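Local coordinates for N-terminal acetyltransferase B complex subunit MDM20 (Candida albicans, PDB 5K04), which probably serves as the non-catalytic subunit of the NatB N-terminal acetyltransferase complex, an all-helical subunit that contacts the catalytic subunit NAT3, at residues E122-K127 with G494-S499; S635-L640 with N689-L694; N342-V347 with N373-R378; K252-S257 with Q270-P275. One frame throughout, in Å; residues are numbered along the deposited sequence.

Contact 1 of 4, residues E122-K127 with G494-S499; sequences EKYDFK and GFINFS
Tyr124 turns the edge of its ring to Ser499, whose OG lies near the ring plane beyond the phenol oxygen, and the carbonyl carbon of Glu122, two residues earlier in the chain, sits over one face, toward the rim. Phe126 also offers an edge: CG2 of Ile496 lies in its plane, 4.0 Å from CE1 of Phe126. The same methyl is 4.0 Å from CD2 of Tyr124, so one aliphatic branch serves both rings. Ile496 CG1 stands beside the backbone nitrogen (chi1 -67°), which swings CG2 to the side where the rings are. At the far end of the tyrosine, OH and Ser499 OG form a hydrogen bond in which either could be donor; the modelled separation of 2.3 Å between Tyr124 OH and Ser499 OG is too short to take literally.

Behind this, Tyr124 is the centre of an inverse gamma turn, Asp125 N to Lys123 O being 2.6 Å, and Asp125 is the N-cap of helix 126-138, its OD1 accepting a weak bond from Lys127 N. Leu155 of helix 143-157 touches both Phe126 and Ile496. On helix 489-503, Phe498 stacks on Phe13 of the NAT3 chain. Chemically, the join is mostly apolar; the hydroxyl pair, whose length is doubtful, and a weak bond from Gln503 to Glu122 O add polar links.

Contact 2 of 4, residues S635-L640 with N689-L694; sequences SLYNYL and NQLVNL
Apolar contacts come first, and Leu691 is in all of them. Its CD2 lies 3.6 Å from CE1 of Tyr637, reaching the ring obliquely, while CG of Leu691 stands 4.0 Å from CE1 of Tyr637 as well. The other methyl, CD1, meets CD1 of Leu640 at 4.0 Å, the two leucine side chains crossing at about a right angle. CB of Leu640 completes the set, 4.1 Å from Leu691 CD2, so that this methyl fills the corner made by the tyrosine ring and the base of Leu640.

The second kind of contact sets a polar atom against an aliphatic chain. Tyr637 CG lies opposite the backbone nitrogen (chi1 158°), carrying the ring across to helix 686-695, and its OH ends against Gln690, 3.2 Å from CG and 3.4 Å from CB of that residue. Gln690 approaches near the plane of the ring at its edge, then bends at chi2 (56°), and its amide plane stands almost perpendicular to the ring. No hydrogen bond joins the two segments.

Ile623 of helix 608-625 also packs on Tyr637, and Leu644 on Leu691. The axes of the two short segments run nearly parallel, 11° apart, at a closest approach of 11.2 Å, a wide spacing bridged by long side chains. Same-direction neighbours of this sort, separated along the chain by intervening helices, are consistent with the stacked helices of an alpha-alpha solenoid.

Contact 3 of 4, residues N342-V347 with N373-R378; sequences NNRKFV and NELTLR
Lys345 lays its aliphatic chain across Arg378: CG sits over the centre of the guanidinium face, 3.7 Å from CZ, and CE comes within 3.5 Å of Arg378 NH2. Beside them, Leu375 CD1 nestles against the base of Arg344, 3.9 Å from its CG, the two side chains crossing at about a right angle. Arg344 then bends at chi2 (-77°), taking its guanidinium away from helix 372-383. Lys345 NZ and Glu374 OE2 are opposite charges 4.2 Å apart, beyond a salt bridge, although the carboxylate would probably still ease the nearness of two cations.

The second shell fixes the charged ends. Arg344 is held by a salt bridge to Asp354 and a hydrogen bond to Asn352; Arg378 NH2 donates to Gly558 O, and Glu374 OE1 is paired with Lys410. Lys345 also packs on Gln83 of the NAT3 chain, which makes a weak hydrogen bond to Glu374.

The helix segments run in broadly the same direction, 32° apart, with axes 10.4 Å from each other at closest. Such a pair suits the helical array of this TPR-clan family, here at the interface with the catalytic subunit, with the Glu374 side chain about 13 Å from bound coenzyme A.

Contact 4 of 4, residues K252-S257 with Q270-P275; sequences KLWILS and QKLTLP. Unlike the reference sequence in segment 270-275: Leu274 (reference Ser).
This is a helix-to-loop contact: Trp254 of helix 248-260 meets Lys271 and Leu272 in the loop between helices 265-269 and 277-289, so that the loop packs against helix 248-260, one helix further back in the chain than the one it follows. The indole does the reaching. Its CG is placed opposite the backbone nitrogen (chi1 179°), and the six-membered ring extends toward the loop. Lys271 crosses it at about a right angle with its aliphatic part, CD lying 3.9 Å from CZ2 of Trp254 and CB 4.0 Å from CH2 of the same ring. Leu272 and the indole slide past each other in opposite directions, bringing Leu272 CD2 to 4.2 Å from Trp254 CZ3.

Other residues fix the ring's rotation: NE1 donates to Glu237, and His233 stacks on the indole, both from helix 229-242. Leu272 in turn packs on Ile279 of helix 277-289. Within helix 248-260, Ser257 OG donates to Leu253 O at 2.7 Å, reaching that oxygen from the opposite face of its carbonyl plane to Ser257 N.

Across the two segments the chemistry is purely van der Waals, methyl and methylene groups against an aromatic ring, and the directional grip on the tryptophan comes from the neighbouring helix 229-242.

Along the chain contact 4 closes first, then contact 3 opens and closes, and both fall within the long span that contact 1 bridges, from 122-127 to 494-499; contact 2 follows, near the C-terminus. None touches another. Contact 4 sets helix 248-260 against a loop, contact 3 pairs helices 337-346 and 372-383, and contact 2 pairs helices 630-643 and 686-695. Contacts 3 and 4 are the closest pair, with centres about 32 Å apart, whereas contacts 2 and 4 lie about 78 Å apart, centre to centre, on opposite sides of the chain's centre. Contacts 1 and 3 both include residues that meet NAT3, consistent with a helical scaffold holding the catalytic subunit at widely separated points.

Contact 1 of 4, residues E122-K127 with G494-S499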
# COMPACT_ATOMS: atom_id res chain seq x y z
N GLU A 122 5.14 0.16 -17.87
CA GLU A 122 6.02 -0.27 -16.79
C GLU A 122 7.16 0.70 -16.53
O GLU A 122 7.64 0.82 -15.40
CB GLU A 122 6.58 -1.66 -17.11
CG GLU A 122 5.54 -2.79 -17.25
CD GLU A 122 5.00 -2.95 -18.67
OE1 GLU A 122 4.94 -1.94 -19.42
OE2 GLU A 122 4.65 -4.09 -19.05
N LYS A 123 7.62 1.40 -17.57
CA LYS A 123 8.70 2.39 -17.48
C LYS A 123 8.05 3.76 -17.58
O LYS A 123 7.75 4.24 -18.67
CB LYS A 123 9.72 2.19 -18.59
CG LYS A 123 10.48 0.88 -18.52
CD LYS A 123 11.49 0.76 -19.66
CE LYS A 123 12.40 -0.43 -19.42
NZ LYS A 123 13.40 -0.62 -20.49
N TYR A 124 7.87 4.40 -16.43
CA TYR A 124 7.00 5.58 -16.37
C TYR A 124 7.77 6.82 -16.84
O TYR A 124 8.05 7.76 -16.09
CB TYR A 124 6.46 5.74 -14.96
CG TYR A 124 5.90 4.46 -14.37
CD1 TYR A 124 6.74 3.54 -13.74
CD2 TYR A 124 4.54 4.15 -14.47
CE1 TYR A 124 6.25 2.36 -13.21
CE2 TYR A 124 4.04 2.96 -13.94
CZ TYR A 124 4.90 2.07 -13.31
OH TYR A 124 4.44 0.89 -12.78
N ASP A 125 8.10 6.81 -18.13
CA ASP A 125 8.84 7.89 -18.78
C ASP A 125 7.81 8.77 -19.47
O ASP A 125 7.46 8.56 -20.64
CB ASP A 125 9.89 7.35 -19.76
CG ASP A 125 10.83 8.44 -20.29
OD1 ASP A 125 10.43 9.62 -20.31
OD2 ASP A 125 11.96 8.10 -20.70
N PHE A 126 7.35 9.79 -18.75
CA PHE A 126 6.29 10.66 -19.26
C PHE A 126 6.71 11.40 -20.52
O PHE A 126 5.84 11.88 -21.26
CB PHE A 126 5.87 11.67 -18.18
CG PHE A 126 5.24 11.04 -16.96
CD1 PHE A 126 4.36 9.98 -17.08
CD2 PHE A 126 5.52 11.53 -15.69
CE1 PHE A 126 3.78 9.41 -15.95
CE2 PHE A 126 4.94 10.96 -14.56
CZ PHE A 126 4.08 9.91 -14.69
N LYS A 127 8.02 11.54 -20.78
CA LYS A 127 8.49 12.07 -22.05
C LYS A 127 8.19 11.10 -23.19
O LYS A 127 7.94 11.53 -24.32
CB LYS A 127 9.99 12.38 -22.00
CG LYS A 127 10.31 13.76 -21.45
CD LYS A 127 11.76 13.89 -21.01
CE LYS A 127 11.99 15.21 -20.27
NZ LYS A 127 13.33 15.27 -19.63
N GLY A 494 -3.74 8.65 -10.45
CA GLY A 494 -3.71 7.75 -9.31
C GLY A 494 -3.47 6.30 -9.69
O GLY A 494 -2.84 5.56 -8.93
N PHE A 495 -3.97 5.87 -10.86
CA PHE A 495 -3.62 4.53 -11.35
C PHE A 495 -2.13 4.43 -11.61
O PHE A 495 -1.46 3.47 -11.22
CB PHE A 495 -4.38 4.19 -12.63
CG PHE A 495 -5.87 4.08 -12.48
CD1 PHE A 495 -6.46 4.02 -11.23
CD2 PHE A 495 -6.67 4.04 -13.61
CE1 PHE A 495 -7.83 3.91 -11.11
CE2 PHE A 495 -8.05 3.94 -13.49
CZ PHE A 495 -8.63 3.87 -12.24
N ILE A 496 -1.58 5.44 -12.30
CA ILE A 496 -0.18 5.44 -12.68
C ILE A 496 0.70 5.46 -11.44
O ILE A 496 1.64 4.66 -11.31
CB ILE A 496 0.10 6.63 -13.62
CG1 ILE A 496 -0.64 6.43 -14.95
CG2 ILE A 496 1.59 6.84 -13.82
CD1 ILE A 496 -0.73 7.70 -15.81
N ASN A 497 0.37 6.34 -10.49
CA ASN A 497 1.16 6.45 -9.26
C ASN A 497 1.05 5.19 -8.42
O ASN A 497 2.03 4.77 -7.79
CB ASN A 497 0.72 7.67 -8.45
CG ASN A 497 1.24 8.98 -9.05
OD1 ASN A 497 2.27 8.99 -9.71
ND2 ASN A 497 0.53 10.07 -8.81
N PHE A 498 -0.14 4.58 -8.40
CA PHE A 498 -0.31 3.30 -7.72
C PHE A 498 0.65 2.26 -8.30
O PHE A 498 1.38 1.59 -7.56
CB PHE A 498 -1.76 2.83 -7.86
CG PHE A 498 -2.12 1.65 -6.98
CD1 PHE A 498 -1.96 0.35 -7.44
CD2 PHE A 498 -2.63 1.84 -5.71
CE1 PHE A 498 -2.29 -0.73 -6.63
CE2 PHE A 498 -2.96 0.76 -4.89
CZ PHE A 498 -2.79 -0.52 -5.35
N SER A 499 0.64 2.13 -9.63
CA SER A 499 1.56 1.22 -10.31
C SER A 499 3.01 1.52 -9.94
O SER A 499 3.74 0.62 -9.50
CB SER A 499 1.36 1.34 -11.83
OG SER A 499 2.16 0.42 -12.51

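Contact 2 of 4, residues S635-L640 with N689-L694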
# COMPACT_ATOMS: atom_id res chain seq x y z
N SER A 635 43.94 -12.74 1.33
CA SER A 635 43.54 -11.76 2.34
C SER A 635 42.06 -11.88 2.67
O SER A 635 41.69 -12.05 3.84
CB SER A 635 43.88 -10.34 1.90
OG SER A 635 43.26 -10.03 0.67
N LEU A 636 41.20 -11.82 1.65
CA LEU A 636 39.77 -12.00 1.88
C LEU A 636 39.46 -13.34 2.54
O LEU A 636 38.58 -13.43 3.41
CB LEU A 636 39.03 -11.86 0.55
CG LEU A 636 39.20 -10.46 -0.05
CD1 LEU A 636 38.65 -10.38 -1.46
CD2 LEU A 636 38.56 -9.43 0.86
N TYR A 637 40.19 -14.39 2.16
CA TYR A 637 39.89 -15.70 2.71
C TYR A 637 40.36 -15.84 4.16
O TYR A 637 39.71 -16.53 4.96
CB TYR A 637 40.49 -16.80 1.83
CG TYR A 637 40.68 -18.11 2.55
CD1 TYR A 637 39.58 -18.88 2.91
CD2 TYR A 637 41.95 -18.55 2.90
CE1 TYR A 637 39.74 -20.07 3.58
CE2 TYR A 637 42.12 -19.76 3.58
CZ TYR A 637 41.01 -20.51 3.90
OH TYR A 637 41.12 -21.70 4.57
N ASN A 638 41.50 -15.21 4.50
CA ASN A 638 41.99 -15.25 5.87
C ASN A 638 40.98 -14.65 6.84
O ASN A 638 40.80 -15.16 7.95
CB ASN A 638 43.33 -14.50 5.98
CG ASN A 638 44.55 -15.36 5.60
OD1 ASN A 638 44.47 -16.58 5.48
ND2 ASN A 638 45.68 -14.70 5.42
N TYR A 639 40.30 -13.57 6.44
CA TYR A 639 39.30 -12.97 7.32
C TYR A 639 38.14 -13.93 7.57
O TYR A 639 37.64 -14.02 8.70
CB TYR A 639 38.81 -11.65 6.75
CG TYR A 639 37.98 -10.85 7.74
CD1 TYR A 639 36.60 -11.03 7.83
CD2 TYR A 639 38.58 -9.92 8.59
CE1 TYR A 639 35.84 -10.30 8.75
CE2 TYR A 639 37.84 -9.19 9.50
CZ TYR A 639 36.47 -9.39 9.58
OH TYR A 639 35.73 -8.65 10.49
N LEU A 640 37.71 -14.66 6.54
CA LEU A 640 36.69 -15.70 6.73
C LEU A 640 37.20 -16.79 7.67
O LEU A 640 36.46 -17.26 8.54
CB LEU A 640 36.28 -16.30 5.38
CG LEU A 640 35.47 -15.42 4.41
CD1 LEU A 640 35.73 -15.82 2.96
CD2 LEU A 640 33.98 -15.52 4.70
N ASN A 689 36.65 -25.65 0.65
CA ASN A 689 36.51 -26.88 1.42
C ASN A 689 36.90 -26.68 2.87
O ASN A 689 36.35 -27.34 3.76
CB ASN A 689 37.33 -28.00 0.79
CG ASN A 689 36.74 -28.49 -0.51
OD1 ASN A 689 35.52 -28.46 -0.70
ND2 ASN A 689 37.61 -28.93 -1.43
N GLN A 690 37.83 -25.77 3.14
CA GLN A 690 38.18 -25.48 4.52
C GLN A 690 37.09 -24.68 5.22
O GLN A 690 36.83 -24.89 6.42
CB GLN A 690 39.53 -24.75 4.57
CG GLN A 690 40.00 -24.36 5.96
CD GLN A 690 40.08 -25.53 6.92
OE1 GLN A 690 40.17 -26.69 6.51
NE2 GLN A 690 40.06 -25.23 8.21
N LEU A 691 36.42 -23.78 4.50
CA LEU A 691 35.27 -23.09 5.09
C LEU A 691 34.13 -24.06 5.35
O LEU A 691 33.47 -23.99 6.39
CB LEU A 691 34.80 -21.94 4.19
CG LEU A 691 35.81 -20.86 3.84
CD1 LEU A 691 35.15 -19.73 3.03
CD2 LEU A 691 36.48 -20.34 5.10
N VAL A 692 33.89 -24.99 4.41
CA VAL A 692 32.91 -26.05 4.66
C VAL A 692 33.29 -26.82 5.91
O VAL A 692 32.43 -27.17 6.73
CB VAL A 692 32.77 -26.96 3.43
CG1 VAL A 692 31.96 -28.21 3.76
CG2 VAL A 692 32.13 -26.21 2.28
N ASN A 693 34.59 -27.07 6.10
CA ASN A 693 35.05 -27.78 7.29
C ASN A 693 34.85 -26.94 8.54
O ASN A 693 34.47 -27.47 9.59
CB ASN A 693 36.52 -28.16 7.14
CG ASN A 693 36.72 -29.42 6.30
OD1 ASN A 693 35.85 -30.29 6.23
ND2 ASN A 693 37.88 -29.51 5.66
N LEU A 694 35.11 -25.64 8.45
CA LEU A 694 35.02 -24.77 9.62
C LEU A 694 33.60 -24.65 10.14
O LEU A 694 33.39 -24.52 11.35
CB LEU A 694 35.57 -23.39 9.29
CG LEU A 694 37.08 -23.21 9.30
CD1 LEU A 694 37.45 -21.77 9.01
CD2 LEU A 694 37.63 -23.64 10.64

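Contact 3 of 4, residues N342-V347 with N373-R378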
# COMPACT_ATOMS: atom_id res chain seq x y z
N ASN A 342 -14.33 8.95 26.34
CA ASN A 342 -13.97 10.29 25.91
C ASN A 342 -13.37 11.09 27.07
O ASN A 342 -12.32 11.72 26.92
CB ASN A 342 -15.19 11.00 25.32
CG ASN A 342 -15.50 10.54 23.88
OD1 ASN A 342 -14.61 10.48 23.04
ND2 ASN A 342 -16.76 10.20 23.62
N ASN A 343 -14.01 11.03 28.24
CA ASN A 343 -13.52 11.77 29.41
C ASN A 343 -12.11 11.33 29.80
O ASN A 343 -11.25 12.18 30.08
CB ASN A 343 -14.47 11.60 30.59
CG ASN A 343 -15.82 12.23 30.34
OD1 ASN A 343 -16.02 12.91 29.33
ND2 ASN A 343 -16.76 12.01 31.26
N ARG A 344 -11.85 10.02 29.81
CA ARG A 344 -10.51 9.54 30.14
C ARG A 344 -9.49 9.99 29.10
O ARG A 344 -8.32 10.22 29.44
CB ARG A 344 -10.52 8.02 30.26
CG ARG A 344 -11.32 7.50 31.44
CD ARG A 344 -10.56 7.66 32.74
NE ARG A 344 -11.38 7.28 33.90
CZ ARG A 344 -11.15 6.21 34.66
NH1 ARG A 344 -10.11 5.42 34.40
NH2 ARG A 344 -11.95 5.94 35.67
N LYS A 345 -9.90 10.10 27.84
CA LYS A 345 -9.02 10.64 26.81
C LYS A 345 -8.78 12.13 27.02
O LYS A 345 -7.64 12.61 26.89
CB LYS A 345 -9.61 10.39 25.44
CG LYS A 345 -9.52 8.96 24.98
CD LYS A 345 -10.51 8.71 23.86
CE LYS A 345 -9.82 8.33 22.59
NZ LYS A 345 -10.72 7.44 21.82
N PHE A 346 -9.83 12.89 27.35
CA PHE A 346 -9.67 14.32 27.54
C PHE A 346 -8.66 14.62 28.65
O PHE A 346 -7.81 15.50 28.49
CB PHE A 346 -11.02 14.97 27.84
CG PHE A 346 -11.91 15.12 26.64
CD1 PHE A 346 -11.52 15.92 25.56
CD2 PHE A 346 -13.15 14.49 26.59
CE1 PHE A 346 -12.34 16.06 24.44
CE2 PHE A 346 -13.99 14.64 25.48
CZ PHE A 346 -13.57 15.42 24.40
N VAL A 347 -8.71 13.87 29.75
CA VAL A 347 -7.81 14.09 30.89
C VAL A 347 -6.54 13.27 30.73
O VAL A 347 -5.72 13.20 31.65
CB VAL A 347 -8.50 13.74 32.22
CG1 VAL A 347 -9.80 14.49 32.35
CG2 VAL A 347 -8.73 12.24 32.31
N ASN A 373 -11.73 -1.13 25.06
CA ASN A 373 -10.38 -1.49 24.67
C ASN A 373 -9.67 -0.37 23.94
O ASN A 373 -8.51 -0.55 23.54
CB ASN A 373 -10.45 -2.78 23.87
CG ASN A 373 -10.79 -3.96 24.76
OD1 ASN A 373 -10.33 -4.01 25.91
ND2 ASN A 373 -11.62 -4.88 24.26
N GLU A 374 -10.35 0.77 23.76
CA GLU A 374 -9.65 2.00 23.45
C GLU A 374 -8.85 2.46 24.66
O GLU A 374 -7.73 2.95 24.53
CB GLU A 374 -10.65 3.07 23.03
CG GLU A 374 -11.38 2.81 21.69
CD GLU A 374 -10.45 2.80 20.47
OE1 GLU A 374 -10.61 1.91 19.59
OE2 GLU A 374 -9.56 3.67 20.39
N LEU A 375 -9.43 2.29 25.86
CA LEU A 375 -8.77 2.65 27.11
C LEU A 375 -7.71 1.63 27.49
O LEU A 375 -6.59 2.00 27.87
CB LEU A 375 -9.81 2.80 28.22
CG LEU A 375 -10.78 3.95 27.94
CD1 LEU A 375 -11.56 4.39 29.18
CD2 LEU A 375 -9.99 5.11 27.36
N THR A 376 -8.04 0.34 27.39
CA THR A 376 -7.09 -0.70 27.80
C THR A 376 -5.85 -0.71 26.92
O THR A 376 -4.73 -0.89 27.42
CB THR A 376 -7.78 -2.08 27.81
OG1 THR A 376 -8.21 -2.45 26.49
CG2 THR A 376 -8.98 -2.05 28.72
N LEU A 377 -6.02 -0.49 25.60
CA LEU A 377 -4.85 -0.44 24.72
C LEU A 377 -3.93 0.72 25.10
O LEU A 377 -2.71 0.55 25.22
CB LEU A 377 -5.29 -0.35 23.26
CG LEU A 377 -4.17 -0.31 22.21
CD1 LEU A 377 -3.32 -1.58 22.25
CD2 LEU A 377 -4.74 -0.10 20.83
N ARG A 378 -4.51 1.90 25.34
CA ARG A 378 -3.72 3.02 25.85
C ARG A 378 -2.99 2.65 27.15
O ARG A 378 -1.82 2.97 27.32
CB ARG A 378 -4.64 4.23 26.08
CG ARG A 378 -4.98 5.03 24.81
CD ARG A 378 -6.08 6.04 25.06
NE ARG A 378 -6.34 6.91 23.91
CZ ARG A 378 -6.05 8.21 23.84
NH1 ARG A 378 -5.49 8.83 24.87
NH2 ARG A 378 -6.33 8.90 22.74

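Contact 4 of 4, residues K252-S257 with Q270-P275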
# COMPACT_ATOMS: atom_id res chain seq x y z
N LYS A 252 -17.24 25.48 6.25
CA LYS A 252 -16.19 26.41 6.67
C LYS A 252 -15.99 27.51 5.64
O LYS A 252 -15.86 28.69 6.00
CB LYS A 252 -14.89 25.65 6.91
CG LYS A 252 -14.95 24.71 8.12
CD LYS A 252 -13.85 23.63 8.07
CE LYS A 252 -12.47 24.20 8.31
NZ LYS A 252 -11.43 23.15 8.22
N LEU A 253 -15.98 27.14 4.35
CA LEU A 253 -15.91 28.15 3.30
C LEU A 253 -17.11 29.10 3.36
O LEU A 253 -16.97 30.30 3.11
CB LEU A 253 -15.82 27.47 1.93
CG LEU A 253 -14.55 26.67 1.62
CD1 LEU A 253 -14.58 26.16 0.18
CD2 LEU A 253 -13.28 27.46 1.84
N TRP A 254 -18.28 28.58 3.75
CA TRP A 254 -19.48 29.40 3.81
C TRP A 254 -19.40 30.47 4.90
O TRP A 254 -19.84 31.61 4.69
CB TRP A 254 -20.71 28.52 4.02
CG TRP A 254 -22.00 29.28 4.12
CD1 TRP A 254 -22.73 29.81 3.08
CD2 TRP A 254 -22.73 29.58 5.31
NE1 TRP A 254 -23.86 30.43 3.57
CE2 TRP A 254 -23.88 30.30 4.93
CE3 TRP A 254 -22.52 29.31 6.67
CZ2 TRP A 254 -24.81 30.74 5.86
CZ3 TRP A 254 -23.43 29.77 7.59
CH2 TRP A 254 -24.57 30.47 7.18
N ILE A 255 -18.85 30.13 6.08
CA ILE A 255 -18.72 31.14 7.13
C ILE A 255 -17.55 32.06 6.85
O ILE A 255 -17.59 33.25 7.16
CB ILE A 255 -18.60 30.50 8.53
CG1 ILE A 255 -17.32 29.67 8.65
CG2 ILE A 255 -19.85 29.70 8.88
CD1 ILE A 255 -16.98 29.26 10.07
N LEU A 256 -16.48 31.51 6.27
CA LEU A 256 -15.35 32.34 5.86
C LEU A 256 -15.81 33.41 4.89
O LEU A 256 -15.69 34.61 5.16
CB LEU A 256 -14.26 31.46 5.24
CG LEU A 256 -13.08 32.27 4.68
CD1 LEU A 256 -12.45 33.11 5.78
CD2 LEU A 256 -12.05 31.37 4.05
N SER A 257 -16.37 32.99 3.75
CA SER A 257 -16.82 33.95 2.75
C SER A 257 -17.91 34.86 3.31
O SER A 257 -17.96 36.05 2.97
CB SER A 257 -17.29 33.21 1.49
OG SER A 257 -18.26 32.21 1.80
N GLN A 270 -27.89 32.41 12.89
CA GLN A 270 -29.33 32.21 12.81
C GLN A 270 -29.71 31.17 11.76
O GLN A 270 -30.78 30.56 11.85
CB GLN A 270 -30.03 33.55 12.50
CG GLN A 270 -30.09 34.51 13.69
CD GLN A 270 -30.49 35.93 13.31
OE1 GLN A 270 -30.50 36.30 12.13
NE2 GLN A 270 -30.84 36.73 14.32
N LYS A 271 -28.85 30.94 10.76
CA LYS A 271 -29.06 29.87 9.79
C LYS A 271 -28.57 28.51 10.29
O LYS A 271 -28.73 27.52 9.58
CB LYS A 271 -28.39 30.21 8.46
CG LYS A 271 -29.15 31.25 7.62
CD LYS A 271 -28.69 31.24 6.17
CE LYS A 271 -29.70 31.90 5.24
NZ LYS A 271 -29.95 33.34 5.59
N LEU A 272 -27.99 28.45 11.49
CA LEU A 272 -27.44 27.21 12.03
C LEU A 272 -28.39 26.63 13.07
O LEU A 272 -28.13 26.64 14.27
CB LEU A 272 -26.05 27.47 12.60
CG LEU A 272 -25.03 28.02 11.60
CD1 LEU A 272 -23.69 28.29 12.25
CD2 LEU A 272 -24.85 27.07 10.42
N THR A 273 -29.51 26.10 12.57
CA THR A 273 -30.65 25.72 13.42
C THR A 273 -30.69 24.23 13.75
O THR A 273 -31.23 23.86 14.79
CB THR A 273 -31.97 26.11 12.74
OG1 THR A 273 -32.36 25.09 11.81
CG2 THR A 273 -31.81 27.42 11.98
N LEU A 274 -30.14 23.37 12.88
CA LEU A 274 -30.16 21.91 13.00
C LEU A 274 -29.02 21.44 13.89
O LEU A 274 -27.87 21.81 13.66
CB LEU A 274 -30.05 21.27 11.64
CG LEU A 274 -31.22 21.56 10.72
CD1 LEU A 274 -30.83 21.28 9.28
CD2 LEU A 274 -32.42 20.72 11.14
N PRO A 275 -29.29 20.61 14.90
CA PRO A 275 -28.22 20.17 15.80
C PRO A 275 -27.34 19.06 15.23
O PRO A 275 -26.97 18.13 15.95
CB PRO A 275 -28.98 19.70 17.05
CG PRO A 275 -30.34 19.33 16.55
CD PRO A 275 -30.63 20.20 15.36